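Local atomic coordinates of Peptide/nickel transport system substrate-binding protein (PDB entry 5KZT), a protein that binds peptides, as the OppA-type substrate-binding component of a bacterial transport system, and probably delivers them for uptake into the cell. Residues V249-Q257 / T307-S315. Sequence-based numbering, arbitrary orientation.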
ATOM      1  N   VAL A 249       5.582 -17.328   4.929  1.00 18.32           N
ATOM      2  CA  VAL A 249       4.163 -17.049   5.082  1.00 18.61           C
ATOM      3  C   VAL A 249       3.367 -18.350   5.076  1.00 19.14           C
ATOM      4  O   VAL A 249       3.636 -19.225   4.259  1.00 19.52           O
ATOM      5  CB  VAL A 249       3.617 -16.192   3.920  1.00 19.10           C
ATOM      6  CG1 VAL A 249       2.120 -15.915   4.129  1.00 19.64           C
ATOM      7  CG2 VAL A 249       4.382 -14.904   3.766  1.00 18.97           C
ATOM      8  N   LEU A 250       2.378 -18.454   5.971  1.00 19.23           N
ATOM      9  CA  LEU A 250       1.487 -19.611   6.066  1.00 20.12           C
ATOM     10  C   LEU A 250       0.077 -19.159   5.757  1.00 20.62           C
ATOM     11  O   LEU A 250      -0.390 -18.201   6.329  1.00 20.08           O
ATOM     12  CB  LEU A 250       1.479 -20.193   7.487  1.00 20.24           C
ATOM     13  CG  LEU A 250       2.831 -20.588   8.083  1.00 20.29           C
ATOM     14  CD1 LEU A 250       2.668 -20.870   9.565  1.00 20.83           C
ATOM     15  CD2 LEU A 250       3.420 -21.782   7.352  1.00 20.79           C
ATOM     16  N   SER A 251      -0.609 -19.882   4.896  1.00 21.55           N
ATOM     17  CA  SER A 251      -1.979 -19.544   4.566  1.00 22.80           C
ATOM     18  C   SER A 251      -2.888 -20.762   4.730  1.00 23.30           C
ATOM     19  O   SER A 251      -2.414 -21.903   4.682  1.00 23.38           O
ATOM     20  CB  SER A 251      -2.003 -19.012   3.149  1.00 23.58           C
ATOM     21  OG  SER A 251      -3.308 -19.048   2.670  1.00 25.84           O
ATOM     22  N   ALA A 252      -4.178 -20.495   4.975  1.00 23.34           N
ATOM     23  CA  ALA A 252      -5.226 -21.520   5.038  1.00 24.29           C
ATOM     24  C   ALA A 252      -4.812 -22.700   5.949  1.00 24.46           C
ATOM     25  O   ALA A 252      -4.408 -22.461   7.083  1.00 23.82           O
ATOM     26  CB  ALA A 252      -5.610 -21.964   3.613  1.00 24.83           C
ATOM     27  N   ASP A 253      -4.856 -23.942   5.469  1.00 25.51           N
ATOM     28  CA  ASP A 253      -4.522 -25.089   6.321  1.00 26.06           C
ATOM     29  C   ASP A 253      -3.073 -25.109   6.821  1.00 24.74           C
ATOM     30  O   ASP A 253      -2.810 -25.654   7.884  1.00 24.33           O
ATOM     31  CB  ASP A 253      -4.863 -26.413   5.619  1.00 27.65           C
ATOM     32  CG  ASP A 253      -6.328 -26.519   5.278  1.00 29.73           C
ATOM     33  OD1 ASP A 253      -7.174 -26.102   6.102  1.00 30.74           O
ATOM     34  OD2 ASP A 253      -6.644 -27.009   4.172  1.00 31.44           O
ATOM     35  N   TYR A 254      -2.140 -24.525   6.080  1.00 24.07           N
ATOM     36  CA  TYR A 254      -0.765 -24.430   6.560  1.00 23.51           C
ATOM     37  C   TYR A 254      -0.637 -23.542   7.811  1.00 22.33           C
ATOM     38  O   TYR A 254       0.192 -23.809   8.678  1.00 21.78           O
ATOM     39  CB  TYR A 254       0.173 -23.925   5.466  1.00 24.09           C
ATOM     40  CG  TYR A 254       0.429 -24.933   4.388  1.00 25.66           C
ATOM     41  CD1 TYR A 254       1.400 -25.926   4.562  1.00 26.84           C
ATOM     42  CD2 TYR A 254      -0.285 -24.911   3.190  1.00 27.17           C
ATOM     43  CE1 TYR A 254       1.654 -26.864   3.574  1.00 28.14           C
ATOM     44  CE2 TYR A 254      -0.033 -25.844   2.190  1.00 28.56           C
ATOM     45  CZ  TYR A 254       0.938 -26.818   2.395  1.00 29.07           C
ATOM     46  OH  TYR A 254       1.201 -27.755   1.424  1.00 32.48           O
ATOM     47  N   ALA A 255      -1.442 -22.489   7.898  1.00 21.60           N
ATOM     48  CA  ALA A 255      -1.465 -21.650   9.094  1.00 20.87           C
ATOM     49  C   ALA A 255      -2.083 -22.449  10.242  1.00 21.51           C
ATOM     50  O   ALA A 255      -1.489 -22.567  11.328  1.00 20.89           O
ATOM     51  CB  ALA A 255      -2.260 -20.385   8.850  1.00 20.81           C
ATOM     52  N   ALA A 256      -3.264 -23.016   9.980  1.00 22.20           N
ATOM     53  CA  ALA A 256      -4.011 -23.756  10.986  1.00 23.46           C
ATOM     54  C   ALA A 256      -3.221 -24.937  11.536  1.00 24.08           C
ATOM     55  O   ALA A 256      -3.290 -25.208  12.731  1.00 24.44           O
ATOM     56  CB  ALA A 256      -5.339 -24.224  10.424  1.00 24.43           C
ATOM     57  N   GLN A 257      -2.463 -25.610  10.670  1.00 24.61           N
ATOM     58  CA  GLN A 257      -1.610 -26.747  11.078  1.00 25.71           C
ATOM     59  C   GLN A 257      -0.352 -26.355  11.854  1.00 24.28           C
ATOM     60  O   GLN A 257       0.294 -27.221  12.460  1.00 24.35           O
ATOM     61  CB  GLN A 257      -1.164 -27.558   9.861  1.00 27.28           C
ATOM     62  CG  GLN A 257      -2.236 -28.434   9.280  1.00 30.12           C
ATOM     63  CD  GLN A 257      -2.683 -29.470  10.264  1.00 32.14           C
ATOM     64  OE1 GLN A 257      -3.754 -29.336  10.877  1.00 34.40           O
ATOM     65  NE2 GLN A 257      -1.833 -30.478  10.495  1.00 33.92           N
ATOM     66  N   THR A 307     -13.013 -15.859   5.909  1.00 24.03           N
ATOM     67  CA  THR A 307     -11.822 -15.764   6.762  1.00 24.12           C
ATOM     68  C   THR A 307     -11.526 -17.072   7.490  1.00 25.28           C
ATOM     69  O   THR A 307     -10.357 -17.427   7.647  1.00 24.73           O
ATOM     70  CB  THR A 307     -11.904 -14.635   7.801  1.00 23.89           C
ATOM     71  OG1 THR A 307     -13.011 -14.856   8.670  1.00 24.73           O
ATOM     72  CG2 THR A 307     -12.069 -13.308   7.127  1.00 23.03           C
ATOM     73  N   ASP A 308     -12.581 -17.777   7.921  1.00 25.93           N
ATOM     74  CA  ASP A 308     -12.450 -19.084   8.601  1.00 27.42           C
ATOM     75  C   ASP A 308     -11.984 -20.221   7.698  1.00 27.37           C
ATOM     76  O   ASP A 308     -11.568 -21.261   8.196  1.00 27.61           O
ATOM     77  CB  ASP A 308     -13.800 -19.558   9.186  1.00 28.98           C
ATOM     78  CG  ASP A 308     -14.289 -18.728  10.374  1.00 30.09           C
ATOM     79  OD1 ASP A 308     -13.548 -17.861  10.887  1.00 30.96           O
ATOM     80  OD2 ASP A 308     -15.456 -18.954  10.793  1.00 31.61           O
ATOM     81  N   THR A 309     -12.160 -20.073   6.390  1.00 26.73           N
ATOM     82  CA  THR A 309     -11.894 -21.139   5.428  1.00 27.59           C
ATOM     83  C   THR A 309     -10.668 -20.834   4.590  1.00 26.69           C
ATOM     84  O   THR A 309      -9.770 -21.660   4.481  1.00 27.62           O
ATOM     85  CB  THR A 309     -13.112 -21.322   4.490  1.00 28.29           C
ATOM     86  OG1 THR A 309     -14.272 -21.573   5.296  1.00 29.39           O
ATOM     87  CG2 THR A 309     -12.905 -22.478   3.493  1.00 29.03           C
ATOM     88  N   VAL A 310     -10.640 -19.656   3.988  1.00 25.28           N
ATOM     89  CA  VAL A 310      -9.566 -19.297   3.057  1.00 24.56           C
ATOM     90  C   VAL A 310      -8.304 -18.782   3.753  1.00 23.85           C
ATOM     91  O   VAL A 310      -7.207 -19.138   3.345  1.00 24.40           O
ATOM     92  CB  VAL A 310     -10.064 -18.273   2.016  1.00 24.05           C
ATOM     93  CG1 VAL A 310      -8.923 -17.764   1.133  1.00 23.57           C
ATOM     94  CG2 VAL A 310     -11.185 -18.888   1.186  1.00 24.55           C
ATOM     95  N   LEU A 311      -8.456 -17.952   4.778  1.00 23.13           N
ATOM     96  CA  LEU A 311      -7.316 -17.272   5.408  1.00 22.78           C
ATOM     97  C   LEU A 311      -6.733 -18.005   6.619  1.00 23.22           C
ATOM     98  O   LEU A 311      -5.567 -18.384   6.614  1.00 23.09           O
ATOM     99  CB  LEU A 311      -7.714 -15.845   5.789  1.00 22.01           C
ATOM    100  CG  LEU A 311      -8.070 -14.965   4.580  1.00 21.60           C
ATOM    101  CD1 LEU A 311      -8.530 -13.600   5.041  1.00 21.05           C
ATOM    102  CD2 LEU A 311      -6.908 -14.815   3.611  1.00 21.61           C
ATOM    103  N   LYS A 312      -7.548 -18.193   7.649  1.00 23.50           N
ATOM    104  CA  LYS A 312      -7.158 -18.954   8.847  1.00 24.29           C
ATOM    105  C   LYS A 312      -5.852 -18.464   9.469  1.00 24.21           C
ATOM    106  O   LYS A 312      -5.027 -19.276   9.908  1.00 24.47           O
ATOM    107  CB  LYS A 312      -7.039 -20.452   8.521  1.00 25.45           C
ATOM    108  CG  LYS A 312      -8.340 -21.113   8.076  1.00 26.22           C
ATOM    109  CD  LYS A 312      -8.175 -22.631   8.090  1.00 27.85           C
ATOM    110  CE  LYS A 312      -9.476 -23.337   7.782  1.00 28.72           C
ATOM    111  NZ  LYS A 312      -9.295 -24.798   7.595  1.00 30.33           N
ATOM    112  N   ASN A 313      -5.664 -17.148   9.502  1.00 23.12           N
ATOM    113  CA  ASN A 313      -4.362 -16.574   9.821  1.00 23.45           C
ATOM    114  C   ASN A 313      -4.460 -15.388  10.761  1.00 23.69           C
ATOM    115  O   ASN A 313      -3.533 -14.584  10.836  1.00 23.56           O
ATOM    116  CB  ASN A 313      -3.644 -16.168   8.515  1.00 22.95           C
ATOM    117  CG  ASN A 313      -4.379 -15.089   7.742  1.00 21.87           C
ATOM    118  OD1 ASN A 313      -5.372 -14.541   8.206  1.00 21.03           O
ATOM    119  ND2 ASN A 313      -3.892 -14.780   6.542  1.00 21.53           N
ATOM    120  N   GLY A 314      -5.582 -15.277  11.470  1.00 23.90           N
ATOM    121  CA  GLY A 314      -5.872 -14.101  12.283  1.00 23.96           C
ATOM    122  C   GLY A 314      -6.681 -13.022  11.586  1.00 23.07           C
ATOM    123  O   GLY A 314      -7.133 -12.073  12.242  1.00 23.43           O
ATOM    124  N   SER A 315      -6.865 -13.126  10.272  1.00 22.20           N
ATOM    125  CA  SER A 315      -7.649 -12.125   9.547  1.00 21.84           C
ATOM    126  C   SER A 315      -9.083 -12.207  10.029  1.00 22.41           C
ATOM    127  O   SER A 315      -9.543 -13.265  10.451  1.00 23.13           O
ATOM    128  CB  SER A 315      -7.592 -12.350   8.032  1.00 21.00           C
ATOM    129  OG  SER A 315      -6.283 -12.157   7.521  1.00 20.14           O
TER
HETATM  130  O   HOH W   1      -1.110 -15.617   6.195  1.00 19.11           O
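Lys-312 lies across helix 252-256 and makes the largest single contribution to this contact. Its chain, extended beyond CG, passes over the backbone of Ala-252, with Lys-312 CB 3.6 Å from Ala-252 O. Farther along, Lys-312 CD lies 4.0 Å from Ala-256 CB. At its end NZ forms a salt bridge with Asp-253, 2.9 Å from OD1 and nearly in line with the C-O bond of that oxygen. Lysine suits the place because its methylenes pack on the helix while the ammonium reaches a carboxylate on the exposed side of the contact. With CG anti to the carbonyl carbon (chi1 -63°), the chain runs along the Ala-252 backbone toward Asp-253. The positive phi of Lys-312, just after helix 303-311, turns the backbone out of the helix.

The backbones meet where Ala-252 N donates to Leu-311 O at 3.0 Å, a bent bond (137° at the hydrogen). Small residues permit this closeness: the methyl CB of Ala-252 sits 3.3 Å from Val-310 O, and CB of Ala-255 3.2 Å from Lys-312 O. Nearer strand 247-250, a water donates to Leu-250 O and accepts from Asn-313 ND2 at 2.9 Å. The amide's other end, Asn-313 OD1, takes Ser-315 N at 2.9 Å in an Asx turn and also accepts from Ser-315 OG, bonds that fix the amide's rotation.

Farther out, strand 491-503 ties both segments together, pairing with Leu-250 through Ala-500 and bonding Ser-315 OG through Ser-498 N. Asn-378 of helix 377-393 touches Ala-252, Val-310 and Leu-311, and Leu-311 also packs on a basic side chain of the bound peptide. The chemistry thus joins the turn after helix 303-311 to helix 252-256 through a buried backbone bond and a bridging water, with an ion pair that solvent would probably weaken.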